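Local structure of lactate Dehydrogenase (Cryptosporidium parvum, 2FN7) at residues A[13-18]-A[234-239]; A[152-157]-A[169-174]; A[177-182]-A[216-221]. The protein probably catalyses the NAD-dependent interconversion of (S)-lactate and pyruvate. One frame throughout, in Å; residues are numbered along the deposited sequence.

Interaction 1. Residues A[13-18]-A[234-239]; sequences GQIGGN and FAPAAA. With NAD (nicotinamide-adenine-dinucleotide), chain C.
I15 of the glycine-rich dinucleotide-binding turn, the GxGxxG motif of the Rossmann fold, meets P236 and A237 of helix 234-248, so that the first helix of the NAD-binding domain leans on a helix of the C-terminal domain. The two helical segments cross at -49° with their axes 8.4 Å apart, and I15 and A237 form the closest CA pair. The CB of A237 rests against both the backbone O of I15 and the CB of N18, 3.6 Å from each. I15 divides its branches: CG2 turns to A237, while CG1, anti to the carbonyl carbon, carries CD1 outward to the CB of P236 at 4.0 Å and to the cofactor's nicotinamide atom C6N at 3.4 Å. From the other helix P236 brings its CG to C5N of the same ring, and the two domains thus share the nicotinamide. The diphosphate sits at the start of helix 14-25, where the N-H of Q14 points almost straight at O1A (174°) and that of I15 at O2N; the helix dipole would favour the negative charge there. G13, at the N-cap, brings its N within 3.3 Å of O3B on the adenosine ribose. Y21 of the second subunit meets the F234 ring edge-to-face. Within the chain the amide of N18 lies obliquely by that ring, planes 26° apart, with ND2 3.8 Å from CD2 of F234.

Interaction 2. Residues A[152-157]-A[169-174]; sequences SRFRTF and VSANVI. With LAC (lactic acid), chain D.
R155 reaches across to the backbone of V169, where its NE gives a hydrogen bond to the V169 O at 2.9 Å and its NH2 adds a weak second one to the same oxygen. Neither is straight: the NE-H bond opens to only 134°, and the oxygen is tilted from the guanidinium plane. A bend at chi3 (71°) folds the end of the chain back to the strand, while its CG rests on the CB of A171 at 3.8 Å. Two residues earlier, R153 sends an extended chain away from the strand and pairs with the lactate carboxylate, NH1 to OXT at 2.9 Å and NH2 to O at 3.0 Å. F154 supplies the apolar centre. Its CG stands anti to the backbone N (chi1 -174°), which lays the ring along 171-173: the N172 O sits at the ring edge, 3.6 Å from CE2, A171 CB comes obliquely to CD2, and V173 CG2 touches the CB of F154. V169 CG1 packs against the CA and CB of R155. R153 thus serves the substrate, while F154 and R155 hold the helix to the strand, an alpha/beta layer of the C-terminal domain in which helix 147-162 lies against strand 169-174 of an antiparallel sheet and presents the substrate-binding arginine.

Interaction 3. Residues A[177-182]-A[216-221]; sequences HGDGMV and TRIAWK. With LAC (lactic acid), chain D; NAD (nicotinamide-adenine-dinucleotide), chain C.
M181 and R217 run past each other in opposite directions, their CG atoms 3.7 Å apart. M181 starts with CG between the backbone N and the carbonyl carbon (chi1 60°) and continues extended toward T216, though the place of its terminal methyl is doubtful. The R217 chain bends twice and sets one face of its guanidinium beneath the D179 carbonyl; O stands 3.4 Å above the plane, over its centre, and makes no hydrogen bond to NH1. Two waters join D179 to the helical segment. Both donate to OD1: water 1 also donates to the R217 O, and water 2 accepts a weak bond from NE1 of W220. At the other end of the loop H177, whose CG lies anti to its backbone N (chi1 -176°), donates a hydrogen bond from NE2 to the lactate hydroxyl OHN, 2.7 Å away and near the ring plane; ND1 is hydrogen-bonded to D150 OD2, which would fix the rotation of the imidazole. H177 is the predicted proton acceptor. W220 flanks the ligand from the other segment, its ring oblique to the methyl, with CB 3.3 Å from the carboxylate O and CE3 3.8 Å from the lactate CB; R90 makes a cation-pi contact with its ring. The loop between strands 169-174 and 182-183, with a type I turn from G178 to M181, thereby lies over the junction of helices 206-217 and 219-227.

How the interactions relate
Along the chain, interaction 1 closes a loop of 215 residues that contains interaction 2 and then interaction 3 in series. It joins the NAD-binding and C-terminal domains, while the other two lie wholly in the latter. Interactions 2 and 3 are neighbours, with centres about 12 Å apart, and touch through the strand pair I174-V182 and through T216 against F154 and F157. Interaction 1 lies about 19 and 18 Å from them, centre to centre, but shares NAD with interaction 3, as 2 and 3 share lactate. Each contact therefore borders the cofactor-substrate site, and interactions 1 and 2 also border the second subunit.

Interaction 1. Residues A[13-18]-A[234-239]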
# COMPACT_ATOMS: atom_id res chain seq x y z
N GLY A 13 -0.99 1.03 12.64
CA GLY A 13 -0.90 2.38 12.11
C GLY A 13 -0.38 2.34 10.68
O GLY A 13 -0.72 1.45 9.88
N GLN A 14 0.47 3.30 10.34
CA GLN A 14 0.98 3.45 8.95
C GLN A 14 1.65 2.22 8.39
O GLN A 14 1.25 1.70 7.42
CB GLN A 14 1.97 4.62 8.85
CG GLN A 14 1.40 5.95 9.30
CD GLN A 14 0.53 6.60 8.20
OE1 GLN A 14 -0.60 6.10 7.87
NE2 GLN A 14 1.05 7.71 7.61
N ILE A 15 2.66 1.71 9.07
CA ILE A 15 3.37 0.55 8.55
C ILE A 15 2.52 -0.70 8.60
O ILE A 15 2.47 -1.46 7.60
CB ILE A 15 4.69 0.31 9.38
CG1 ILE A 15 5.64 1.51 9.22
CG2 ILE A 15 5.29 -1.06 9.03
CD1 ILE A 15 6.79 1.40 10.15
N GLY A 16 1.91 -0.95 9.79
CA GLY A 16 1.05 -2.12 9.99
C GLY A 16 -0.02 -2.37 8.92
O GLY A 16 -0.24 -3.51 8.47
N GLY A 17 -0.68 -1.29 8.53
CA GLY A 17 -1.74 -1.34 7.53
C GLY A 17 -1.17 -1.71 6.17
O GLY A 17 -1.76 -2.54 5.42
N ASN A 18 -0.07 -1.06 5.79
CA ASN A 18 0.57 -1.45 4.51
C ASN A 18 1.10 -2.87 4.60
O ASN A 18 1.04 -3.56 3.62
CB ASN A 18 1.73 -0.54 4.15
CG ASN A 18 1.23 0.78 3.68
OD1 ASN A 18 0.25 0.88 2.93
ND2 ASN A 18 1.89 1.82 4.12
N PHE A 234 6.02 3.21 3.82
CA PHE A 234 5.94 2.28 2.63
C PHE A 234 7.08 1.25 2.53
O PHE A 234 6.84 0.05 2.39
CB PHE A 234 5.91 3.11 1.34
CG PHE A 234 4.59 3.83 1.14
CD1 PHE A 234 4.51 5.22 1.22
CD2 PHE A 234 3.40 3.10 0.83
CE1 PHE A 234 3.27 5.92 0.99
CE2 PHE A 234 2.16 3.77 0.61
CZ PHE A 234 2.11 5.23 0.68
N ALA A 235 8.35 1.70 2.59
CA ALA A 235 9.48 0.73 2.41
C ALA A 235 9.63 -0.12 3.65
O ALA A 235 9.85 -1.33 3.58
CB ALA A 235 10.81 1.49 2.09
N PRO A 236 9.46 0.48 4.84
CA PRO A 236 9.59 -0.40 6.04
C PRO A 236 8.54 -1.54 5.95
O PRO A 236 8.82 -2.71 6.33
CB PRO A 236 9.32 0.54 7.24
CG PRO A 236 9.63 1.95 6.72
CD PRO A 236 9.19 1.89 5.18
N ALA A 237 7.35 -1.27 5.41
CA ALA A 237 6.42 -2.39 5.34
C ALA A 237 6.89 -3.41 4.32
O ALA A 237 6.88 -4.65 4.60
CB ALA A 237 4.89 -1.91 5.02
N ALA A 238 7.27 -2.96 3.12
CA ALA A 238 7.75 -3.96 2.11
C ALA A 238 8.92 -4.76 2.70
O ALA A 238 9.03 -5.99 2.48
CB ALA A 238 8.22 -3.25 0.79
N ALA A 239 9.82 -4.08 3.47
CA ALA A 239 10.99 -4.83 4.03
C ALA A 239 10.53 -5.97 4.99
O ALA A 239 11.04 -7.14 5.00
CB ALA A 239 11.91 -3.82 4.80
PA NAD C . 2.00 4.74 13.83
O1A NAD C . 1.42 5.08 12.59
O2A NAD C . 1.97 5.73 14.86
O5B NAD C . 1.52 3.44 14.40
C5B NAD C . 1.85 2.84 15.68
C4B NAD C . 0.52 2.05 16.02
O4B NAD C . 0.79 1.50 17.27
C3B NAD C . -0.80 2.94 16.28
O3B NAD C . -1.87 2.59 15.43
C2B NAD C . -1.09 2.66 17.70
O2B NAD C . -2.43 2.67 18.19
C1B NAD C . -0.51 1.35 17.90
N9A NAD C . -0.26 1.00 19.25
C8A NAD C . 0.09 1.66 20.37
N7A NAD C . 0.29 1.29 21.52
C5A NAD C . 0.02 0.01 21.24
C6A NAD C . 0.03 -1.13 22.09
N6A NAD C . 0.32 -1.04 23.39
N1A NAD C . -0.27 -2.35 21.51
C2A NAD C . -0.58 -2.40 20.17
N3A NAD C . -0.64 -1.41 19.33
C4A NAD C . -0.31 -0.22 19.90
O3 NAD C . 3.62 4.32 13.62
PN NAD C . 4.31 3.78 12.27
O1N NAD C . 4.52 4.85 11.36
O2N NAD C . 3.59 2.59 11.78
O5D NAD C . 5.73 3.31 12.96
C5D NAD C . 5.69 2.22 13.83
C4D NAD C . 7.05 2.10 14.55
O4D NAD C . 8.05 1.64 13.55
C3D NAD C . 7.66 3.40 15.14
O3D NAD C . 8.35 2.99 16.31
C2D NAD C . 8.64 3.87 14.03
O2D NAD C . 9.71 4.72 14.57
C1D NAD C . 9.17 2.57 13.56
N1N NAD C . 9.78 2.55 12.25
C2N NAD C . 10.83 1.59 12.25
C3N NAD C . 11.61 1.41 11.11
C7N NAD C . 12.77 0.38 10.97
O7N NAD C . 13.40 0.36 9.91
N7N NAD C . 12.86 -0.58 11.94
C4N NAD C . 11.40 2.17 9.91
C5N NAD C . 10.27 3.15 9.97
C6N NAD C . 9.44 3.39 11.09

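Interaction 2. Residues A[152-157]-A[169-174]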
# COMPACT_ATOMS: atom_id res chain seq x y z
N SER A 152 18.41 -1.22 1.26
CA SER A 152 17.68 -0.88 0.04
C SER A 152 17.92 0.57 -0.29
O SER A 152 18.04 0.97 -1.50
CB SER A 152 16.17 -1.09 0.17
OG SER A 152 15.92 -2.46 0.38
N ARG A 153 18.00 1.37 0.76
CA ARG A 153 18.27 2.77 0.57
C ARG A 153 19.73 2.98 -0.03
O ARG A 153 19.91 3.78 -0.95
CB ARG A 153 18.14 3.49 1.91
CG ARG A 153 16.72 3.84 2.32
CD ARG A 153 16.59 4.13 3.84
NE ARG A 153 15.23 4.54 4.18
CZ ARG A 153 14.82 4.88 5.38
NH1 ARG A 153 15.67 4.87 6.42
NH2 ARG A 153 13.49 5.19 5.55
N PHE A 154 20.72 2.25 0.50
CA PHE A 154 22.13 2.37 0.07
C PHE A 154 22.18 1.89 -1.44
O PHE A 154 22.69 2.63 -2.37
CB PHE A 154 22.97 1.49 1.08
CG PHE A 154 24.50 1.56 0.94
CD1 PHE A 154 25.13 2.68 0.51
CD2 PHE A 154 25.28 0.46 1.29
CE1 PHE A 154 26.49 2.74 0.43
CE2 PHE A 154 26.65 0.50 1.21
CZ PHE A 154 27.26 1.67 0.77
N ARG A 155 21.52 0.74 -1.72
CA ARG A 155 21.51 0.19 -3.08
C ARG A 155 20.81 1.11 -4.03
O ARG A 155 21.20 1.29 -5.19
CB ARG A 155 20.82 -1.17 -3.11
CG ARG A 155 21.50 -2.25 -2.32
CD ARG A 155 20.56 -3.44 -2.14
NE ARG A 155 20.38 -4.14 -3.41
CZ ARG A 155 19.54 -5.17 -3.61
NH1 ARG A 155 18.74 -5.63 -2.62
NH2 ARG A 155 19.60 -5.82 -4.76
N THR A 156 19.78 1.77 -3.53
CA THR A 156 19.04 2.65 -4.41
C THR A 156 19.82 3.89 -4.82
O THR A 156 19.74 4.34 -5.95
CB THR A 156 17.69 3.07 -3.70
OG1 THR A 156 16.92 1.88 -3.52
CG2 THR A 156 16.88 4.02 -4.53
N PHE A 157 20.48 4.48 -3.84
CA PHE A 157 21.29 5.68 -4.03
C PHE A 157 22.47 5.35 -5.01
O PHE A 157 22.72 6.11 -5.92
CB PHE A 157 21.76 6.17 -2.66
CG PHE A 157 20.62 6.62 -1.74
CD1 PHE A 157 19.44 7.13 -2.27
CD2 PHE A 157 20.75 6.59 -0.36
CE1 PHE A 157 18.42 7.58 -1.44
CE2 PHE A 157 19.70 7.08 0.51
CZ PHE A 157 18.57 7.55 -0.04
N VAL A 169 22.65 -3.96 -7.89
CA VAL A 169 23.62 -3.44 -6.99
C VAL A 169 23.59 -4.35 -5.78
O VAL A 169 22.52 -4.64 -5.30
CB VAL A 169 23.27 -2.09 -6.52
CG1 VAL A 169 24.17 -1.74 -5.38
CG2 VAL A 169 23.32 -1.08 -7.66
N SER A 170 24.74 -4.85 -5.32
CA SER A 170 24.86 -5.68 -4.09
C SER A 170 25.52 -4.71 -3.09
O SER A 170 26.55 -4.08 -3.39
CB SER A 170 25.78 -6.89 -4.35
OG SER A 170 26.06 -7.64 -3.17
N ALA A 171 24.90 -4.49 -1.93
CA ALA A 171 25.45 -3.53 -0.95
C ALA A 171 24.76 -3.76 0.41
O ALA A 171 23.51 -3.92 0.43
CB ALA A 171 25.19 -2.07 -1.42
N ASN A 172 25.53 -3.83 1.50
CA ASN A 172 25.02 -4.06 2.83
C ASN A 172 25.26 -2.90 3.78
O ASN A 172 26.27 -2.16 3.64
CB ASN A 172 25.69 -5.25 3.46
CG ASN A 172 25.24 -6.52 2.88
OD1 ASN A 172 26.05 -7.31 2.29
ND2 ASN A 172 23.92 -6.80 3.03
N VAL A 173 24.34 -2.74 4.74
CA VAL A 173 24.46 -1.73 5.80
C VAL A 173 24.44 -2.61 7.00
O VAL A 173 23.60 -3.48 7.08
CB VAL A 173 23.30 -0.72 5.84
CG1 VAL A 173 23.45 0.17 7.10
CG2 VAL A 173 23.41 0.25 4.67
N ILE A 174 25.38 -2.44 7.93
CA ILE A 174 25.43 -3.29 9.10
C ILE A 174 25.50 -2.45 10.38
O ILE A 174 25.59 -1.26 10.30
CB ILE A 174 26.63 -4.15 8.99
CG1 ILE A 174 27.87 -3.25 8.87
CG2 ILE A 174 26.49 -5.11 7.80
CD1 ILE A 174 29.09 -4.09 8.93
C LAC D . 13.74 4.87 9.28
CA LAC D . 12.94 4.90 10.50
CB LAC D . 12.68 6.32 11.24
O LAC D . 12.96 5.58 8.47
OHN LAC D . 13.64 4.05 11.42
OXT LAC D . 14.87 4.51 9.15

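Interaction 3. Residues A[177-182]-A[216-221]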
# COMPACT_ATOMS: atom_id res chain seq x y z
N HIS A 177 20.56 0.33 13.75
CA HIS A 177 19.72 1.20 12.91
C HIS A 177 19.63 2.58 13.58
O HIS A 177 18.74 2.83 14.37
CB HIS A 177 18.33 0.52 12.79
CG HIS A 177 17.34 1.22 11.89
ND1 HIS A 177 17.60 1.49 10.57
CD2 HIS A 177 16.11 1.73 12.15
CE1 HIS A 177 16.59 2.17 10.05
NE2 HIS A 177 15.66 2.33 10.99
N GLY A 178 20.60 3.44 13.29
CA GLY A 178 20.68 4.79 13.83
C GLY A 178 21.82 5.57 13.14
O GLY A 178 22.35 5.11 12.12
N ASP A 179 22.19 6.73 13.65
CA ASP A 179 23.25 7.49 12.99
C ASP A 179 24.59 6.72 12.75
O ASP A 179 25.22 6.93 11.74
CB ASP A 179 23.49 8.80 13.73
CG ASP A 179 22.30 9.78 13.62
OD1 ASP A 179 21.29 9.50 12.88
OD2 ASP A 179 22.37 10.85 14.27
N GLY A 180 24.94 5.79 13.64
CA GLY A 180 26.16 5.02 13.51
C GLY A 180 26.07 3.79 12.64
O GLY A 180 26.95 2.88 12.71
N MET A 181 25.03 3.67 11.84
CA MET A 181 24.96 2.47 10.97
C MET A 181 26.13 2.49 9.93
O MET A 181 26.52 3.56 9.41
CB MET A 181 23.65 2.45 10.18
CG MET A 181 23.43 3.64 9.27
SD MET A 181 21.79 3.51 8.59
CE MET A 181 21.79 4.46 7.22
N VAL A 182 26.61 1.30 9.58
CA VAL A 182 27.72 1.23 8.63
C VAL A 182 27.42 0.72 7.23
O VAL A 182 27.28 -0.48 7.00
CB VAL A 182 28.82 0.42 9.21
CG1 VAL A 182 30.11 0.68 8.46
CG2 VAL A 182 28.97 0.79 10.72
N THR A 216 22.52 7.73 3.05
CA THR A 216 21.99 6.51 3.57
C THR A 216 21.74 6.70 5.06
O THR A 216 20.65 6.39 5.55
CB THR A 216 22.94 5.35 3.33
OG1 THR A 216 23.13 5.21 1.94
CG2 THR A 216 22.41 4.06 3.84
N ARG A 217 22.73 7.22 5.77
CA ARG A 217 22.65 7.39 7.18
C ARG A 217 21.55 8.24 7.75
O ARG A 217 21.04 7.99 8.84
CB ARG A 217 24.01 7.87 7.70
CG ARG A 217 24.99 6.74 7.90
CD ARG A 217 26.38 7.17 7.55
NE ARG A 217 26.81 8.24 8.43
CZ ARG A 217 27.60 8.05 9.48
NH1 ARG A 217 28.02 6.81 9.75
NH2 ARG A 217 27.95 9.08 10.25
N ILE A 218 21.20 9.28 7.02
CA ILE A 218 20.18 10.09 7.54
C ILE A 218 18.99 10.20 6.58
O ILE A 218 18.28 11.24 6.53
CB ILE A 218 20.76 11.45 7.85
CG1 ILE A 218 21.39 12.00 6.58
CG2 ILE A 218 21.73 11.32 9.02
CD1 ILE A 218 20.54 13.04 5.98
N ALA A 219 18.78 9.12 5.81
CA ALA A 219 17.70 9.10 4.83
C ALA A 219 16.36 9.23 5.57
O ALA A 219 15.43 9.84 5.03
CB ALA A 219 17.73 7.76 4.03
N TRP A 220 16.29 8.70 6.80
CA TRP A 220 15.02 8.75 7.54
C TRP A 220 14.51 10.17 7.71
O TRP A 220 13.30 10.42 7.53
CB TRP A 220 15.14 8.07 8.89
CG TRP A 220 15.76 8.92 9.96
CD1 TRP A 220 17.10 8.96 10.31
CD2 TRP A 220 15.06 9.67 11.00
NE1 TRP A 220 17.26 9.63 11.49
CE2 TRP A 220 16.04 10.08 11.94
CE3 TRP A 220 13.71 10.02 11.22
CZ2 TRP A 220 15.72 10.83 13.10
CZ3 TRP A 220 13.37 10.78 12.40
CH2 TRP A 220 14.39 11.17 13.32
N LYS A 221 15.39 11.11 8.01
CA LYS A 221 14.96 12.50 8.23
C LYS A 221 14.50 13.12 6.95
O LYS A 221 13.64 14.00 6.95
CB LYS A 221 16.08 13.36 8.83
CG LYS A 221 16.78 12.71 10.01
CD LYS A 221 17.85 13.68 10.74
CE LYS A 221 18.47 12.98 12.01
NZ LYS A 221 19.11 13.90 13.00
C LAC D . 13.74 4.87 9.28
CA LAC D . 12.94 4.90 10.50
CB LAC D . 12.68 6.32 11.24
O LAC D . 12.96 5.58 8.47
OHN LAC D . 13.64 4.05 11.42
OXT LAC D . 14.87 4.51 9.15
PA NAD C . 2.00 4.74 13.83
O1A NAD C . 1.42 5.08 12.59
O2A NAD C . 1.97 5.73 14.86
O5B NAD C . 1.52 3.44 14.40
C5B NAD C . 1.85 2.84 15.68
C4B NAD C . 0.52 2.05 16.02
O4B NAD C . 0.79 1.50 17.27
C3B NAD C . -0.80 2.94 16.28
O3B NAD C . -1.87 2.59 15.43
C2B NAD C . -1.09 2.66 17.70
O2B NAD C . -2.43 2.67 18.19
C1B NAD C . -0.51 1.35 17.90
N9A NAD C . -0.26 1.00 19.25
C8A NAD C . 0.09 1.66 20.37
N7A NAD C . 0.29 1.29 21.52
C5A NAD C . 0.02 0.01 21.24
C6A NAD C . 0.03 -1.13 22.09
N6A NAD C . 0.32 -1.04 23.39
N1A NAD C . -0.27 -2.35 21.51
C2A NAD C . -0.58 -2.40 20.17
N3A NAD C . -0.64 -1.41 19.33
C4A NAD C . -0.31 -0.22 19.90
O3 NAD C . 3.62 4.32 13.62
PN NAD C . 4.31 3.78 12.27
O1N NAD C . 4.52 4.85 11.36
O2N NAD C . 3.59 2.59 11.78
O5D NAD C . 5.73 3.31 12.96
C5D NAD C . 5.69 2.22 13.83
C4D NAD C . 7.05 2.10 14.55
O4D NAD C . 8.05 1.64 13.55
C3D NAD C . 7.66 3.40 15.14
O3D NAD C . 8.35 2.99 16.31
C2D NAD C . 8.64 3.87 14.03
O2D NAD C . 9.71 4.72 14.57
C1D NAD C . 9.17 2.57 13.56
N1N NAD C . 9.78 2.55 12.25
C2N NAD C . 10.83 1.59 12.25
C3N NAD C . 11.61 1.41 11.11
C7N NAD C . 12.77 0.38 10.97
O7N NAD C . 13.40 0.36 9.91
N7N NAD C . 12.86 -0.58 11.94
C4N NAD C . 11.40 2.17 9.91
C5N NAD C . 10.27 3.15 9.97
C6N NAD C . 9.44 3.39 11.09
O HOH W 1 20.15 7.64 11.41
O HOH W 2 19.00 10.03 14.30